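Local coordinates for butyryl-CoA dehydrogenase (Marinomonas mediterranea, PDB 6CXT), which is a flavoprotein of the acyl-CoA dehydrogenase family that binds flavin-adenine dinucleotide and, in this entry, the ligand FK4, at residues B[238-246]-B[306-316]. Sequence-based numbering, arbitrary orientation.
Sequences SMDWERCCL and KSQDVDNTKAV. With FK4 (S-[2-({N-[(2R)-2-hydroxy-4-{[(R)-hydroxy(oxo)-lambda~5~-phosphanyl]oxy}-3,3-dimethylbutanoyl]-beta-alanyl}amino)ethyl] 1H-pyrrole-2-carbothioate), chain C.
Lys306 forms a salt bridge with Asp240, its NZ 2.8 Å from OD2. The ammonium meets OD2 on the anti side, 16° out of the carboxylate plane. Asn312 grips the same oxygen from the syn side. Its ND2 lies 2.7 Å from Asp240 OD2, and the N-H points at it nearly straight. OD2 lies in the amide plane of Asn312, while the amide and carboxylate planes are 42° apart. A water donates to both Asp240 OD2 and Asn312 OD1 and so bridges the two side chains. These donors should favour a charged Asp240.

The lysine also packs on Trp241. Its chain is extended as far as CE and turns at the last torsion (chi4 56°). CE sits over the six-membered ring, 3.4 Å from its centroid, as a CH-pi contact. Lys306 NZ lies over the five-membered ring of the Trp241 indole, 3.7 Å from the centroid of that ring, as a cation-pi contact.

Both segments belong to the helical C-terminal domain of the acyl-CoA dehydrogenase fold. Helix 231-245 meets the end of helix 279-306, the connecting loop and the start of helix 313-338. In that loop Asp311 OD1 accepts from Thr313 N, an Asx turn, and from Thr313 OG1.

Apolar packing is carried by Val316. Its CG1 touches Arg243 CB at 3.5 Å, and its CG2 meets Cys244 CB at 3.8 Å.

Beyond CB, Arg243 leads away to the ligand. Its NH2 donates to FK4 O26 (2.8 Å) and O27, while Ser363 O accepts from NE.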
# COMPACT_ATOMS: atom_id res chain seq x y z
N SER B 238 -6.87 5.15 -31.46
CA SER B 238 -6.49 3.72 -31.50
C SER B 238 -6.14 3.25 -30.05
O SER B 238 -6.49 2.17 -29.67
CB SER B 238 -5.37 3.55 -32.50
OG SER B 238 -4.15 3.12 -31.99
N MET B 239 -5.46 4.10 -29.29
CA MET B 239 -5.20 3.83 -27.84
C MET B 239 -6.50 3.79 -27.05
O MET B 239 -6.63 3.02 -26.11
CB MET B 239 -4.25 4.83 -27.26
CG MET B 239 -2.81 4.66 -27.67
SD MET B 239 -2.22 2.93 -27.40
CE MET B 239 -2.33 2.23 -29.07
N ASP B 240 -7.50 4.56 -27.45
CA ASP B 240 -8.79 4.43 -26.78
C ASP B 240 -9.37 3.04 -26.97
O ASP B 240 -9.91 2.44 -26.03
CB ASP B 240 -9.76 5.53 -27.17
CG ASP B 240 -10.89 5.68 -26.19
OD1 ASP B 240 -10.61 6.04 -25.01
OD2 ASP B 240 -12.04 5.41 -26.58
N TRP B 241 -9.22 2.48 -28.18
CA TRP B 241 -9.63 1.12 -28.43
C TRP B 241 -8.75 0.10 -27.67
O TRP B 241 -9.27 -0.85 -27.09
CB TRP B 241 -9.55 0.78 -29.95
CG TRP B 241 -10.77 1.27 -30.69
CD1 TRP B 241 -10.86 2.37 -31.54
CD2 TRP B 241 -12.06 0.67 -30.66
NE1 TRP B 241 -12.15 2.49 -32.01
CE2 TRP B 241 -12.90 1.46 -31.50
CE3 TRP B 241 -12.60 -0.44 -29.99
CZ2 TRP B 241 -14.25 1.20 -31.65
CZ3 TRP B 241 -13.92 -0.73 -30.17
CH2 TRP B 241 -14.74 0.08 -31.02
N GLU B 242 -7.45 0.28 -27.75
CA GLU B 242 -6.51 -0.71 -27.19
C GLU B 242 -6.58 -0.71 -25.64
O GLU B 242 -6.70 -1.76 -25.01
CB GLU B 242 -5.10 -0.41 -27.64
CG GLU B 242 -4.14 -1.51 -27.23
CD GLU B 242 -2.74 -1.25 -27.74
OE1 GLU B 242 -2.45 -1.66 -28.87
OE2 GLU B 242 -1.91 -0.65 -27.03
N ARG B 243 -6.53 0.47 -25.04
CA ARG B 243 -6.51 0.61 -23.57
C ARG B 243 -7.81 0.05 -23.00
O ARG B 243 -7.82 -0.47 -21.89
CB ARG B 243 -6.34 2.09 -23.20
CG ARG B 243 -4.90 2.60 -23.41
CD ARG B 243 -4.92 4.12 -23.20
NE ARG B 243 -3.65 4.68 -23.63
CZ ARG B 243 -3.46 5.97 -23.94
NH1 ARG B 243 -4.47 6.83 -23.90
NH2 ARG B 243 -2.25 6.40 -24.31
N CYS B 244 -8.90 0.16 -23.77
CA CYS B 244 -10.20 -0.35 -23.35
C CYS B 244 -10.32 -1.86 -23.54
O CYS B 244 -10.64 -2.61 -22.56
CB CYS B 244 -11.33 0.34 -24.14
SG CYS B 244 -13.01 -0.11 -23.60
N CYS B 245 -10.09 -2.34 -24.76
CA CYS B 245 -10.46 -3.70 -25.11
C CYS B 245 -9.35 -4.70 -24.89
O CYS B 245 -9.62 -5.82 -24.54
CB CYS B 245 -10.91 -3.77 -26.58
SG CYS B 245 -12.33 -2.66 -26.92
N LEU B 246 -8.09 -4.32 -25.15
CA LEU B 246 -7.00 -5.29 -25.05
C LEU B 246 -6.90 -5.78 -23.58
O LEU B 246 -6.67 -6.96 -23.33
CB LEU B 246 -5.68 -4.68 -25.54
CG LEU B 246 -4.40 -5.55 -25.48
CD1 LEU B 246 -3.40 -5.13 -26.56
CD2 LEU B 246 -3.71 -5.47 -24.09
N LYS B 306 -17.74 3.98 -23.82
CA LYS B 306 -17.17 4.12 -25.16
C LYS B 306 -18.25 3.98 -26.24
O LYS B 306 -18.12 4.56 -27.30
CB LYS B 306 -16.02 3.13 -25.38
CG LYS B 306 -15.20 3.43 -26.62
CD LYS B 306 -13.94 2.54 -26.71
CE LYS B 306 -13.42 2.50 -28.15
NZ LYS B 306 -13.15 3.88 -28.64
N SER B 307 -19.29 3.20 -25.96
CA SER B 307 -20.43 3.07 -26.87
C SER B 307 -21.42 4.26 -26.82
O SER B 307 -22.39 4.23 -27.54
CB SER B 307 -21.22 1.80 -26.53
OG SER B 307 -20.38 0.65 -26.57
N GLN B 308 -21.19 5.26 -25.96
CA GLN B 308 -22.15 6.38 -25.75
C GLN B 308 -21.81 7.69 -26.45
O GLN B 308 -22.55 8.68 -26.32
CB GLN B 308 -22.36 6.70 -24.24
CG GLN B 308 -22.81 5.53 -23.37
CD GLN B 308 -23.96 4.74 -23.98
OE1 GLN B 308 -25.04 5.27 -24.17
NE2 GLN B 308 -23.73 3.46 -24.25
N ASP B 309 -20.69 7.76 -27.15
CA ASP B 309 -20.31 9.05 -27.77
C ASP B 309 -20.36 10.24 -26.76
O ASP B 309 -21.11 11.22 -26.92
CB ASP B 309 -21.16 9.33 -29.03
CG ASP B 309 -20.32 9.78 -30.21
OD1 ASP B 309 -19.08 9.53 -30.21
OD2 ASP B 309 -20.90 10.38 -31.14
N VAL B 310 -19.60 10.07 -25.69
CA VAL B 310 -19.23 11.12 -24.73
C VAL B 310 -17.71 10.99 -24.69
O VAL B 310 -17.15 10.09 -25.34
CB VAL B 310 -19.90 10.89 -23.35
CG1 VAL B 310 -21.42 11.08 -23.46
CG2 VAL B 310 -19.56 9.49 -22.79
N ASP B 311 -16.99 11.88 -24.00
CA ASP B 311 -15.55 11.68 -23.94
C ASP B 311 -15.43 10.52 -22.92
O ASP B 311 -15.80 10.71 -21.76
CB ASP B 311 -14.81 12.93 -23.43
CG ASP B 311 -13.31 12.72 -23.34
OD1 ASP B 311 -12.87 11.57 -23.55
OD2 ASP B 311 -12.56 13.70 -23.09
N ASN B 312 -15.03 9.34 -23.39
CA ASN B 312 -14.84 8.20 -22.45
C ASN B 312 -13.39 7.95 -22.04
O ASN B 312 -13.09 6.89 -21.55
CB ASN B 312 -15.37 6.92 -23.06
CG ASN B 312 -14.74 6.67 -24.41
OD1 ASN B 312 -15.28 7.11 -25.45
ND2 ASN B 312 -13.60 6.03 -24.41
N THR B 313 -12.52 8.91 -22.25
CA THR B 313 -11.10 8.74 -22.05
C THR B 313 -10.78 8.50 -20.57
O THR B 313 -9.92 7.63 -20.25
CB THR B 313 -10.32 9.97 -22.56
OG1 THR B 313 -10.50 10.05 -23.97
CG2 THR B 313 -8.83 9.82 -22.29
N LYS B 314 -11.42 9.27 -19.68
CA LYS B 314 -11.18 9.07 -18.22
C LYS B 314 -11.50 7.64 -17.80
O LYS B 314 -10.66 7.00 -17.16
CB LYS B 314 -12.02 10.05 -17.40
CG LYS B 314 -11.69 10.06 -15.88
CD LYS B 314 -12.52 11.15 -15.18
CE LYS B 314 -13.98 10.68 -15.10
NZ LYS B 314 -14.71 11.72 -14.39
N ALA B 315 -12.68 7.13 -18.18
CA ALA B 315 -13.08 5.79 -17.80
C ALA B 315 -12.13 4.74 -18.35
O ALA B 315 -11.85 3.71 -17.69
CB ALA B 315 -14.49 5.47 -18.26
N VAL B 316 -11.67 4.96 -19.60
CA VAL B 316 -10.74 4.00 -20.23
C VAL B 316 -9.38 4.02 -19.55
O VAL B 316 -8.77 2.96 -19.27
CB VAL B 316 -10.65 4.23 -21.78
CG1 VAL B 316 -9.45 3.47 -22.37
CG2 VAL B 316 -11.93 3.74 -22.44
O01 FK4 C . -4.73 12.04 -25.69
P02 FK4 C . -3.47 12.72 -26.31
O03 FK4 C . -2.07 12.21 -25.83
C04 FK4 C . -1.91 11.83 -24.49
C05 FK4 C . -0.52 11.95 -23.95
C06 FK4 C . -0.54 11.45 -22.48
C07 FK4 C . -0.10 13.44 -24.03
C08 FK4 C . 0.50 11.15 -24.81
O09 FK4 C . 1.83 11.50 -24.54
C10 FK4 C . 0.30 9.62 -24.72
N11 FK4 C . 1.46 8.92 -24.20
C12 FK4 C . 1.37 7.51 -24.06
C13 FK4 C . 1.87 6.76 -25.32
C14 FK4 C . 1.27 5.44 -25.48
N15 FK4 C . 2.11 4.59 -26.21
C16 FK4 C . 1.66 3.25 -26.56
C17 FK4 C . 2.31 2.75 -27.86
S18 FK4 C . 1.46 1.37 -28.57
C19 FK4 C . 1.59 0.12 -27.29
C20 FK4 C . 1.08 -1.11 -27.92
C21 FK4 C . 1.19 -2.41 -27.48
C22 FK4 C . 0.50 -3.19 -28.43
C23 FK4 C . -0.00 -2.34 -29.44
N24 FK4 C . 0.33 -1.06 -29.15
O25 FK4 C . 2.45 0.26 -26.39
O26 FK4 C . 0.15 5.11 -25.07
O27 FK4 C . -0.78 9.00 -25.00
O28 FK4 C . -3.53 12.53 -27.79
O HOH W 1 -13.86 7.74 -27.81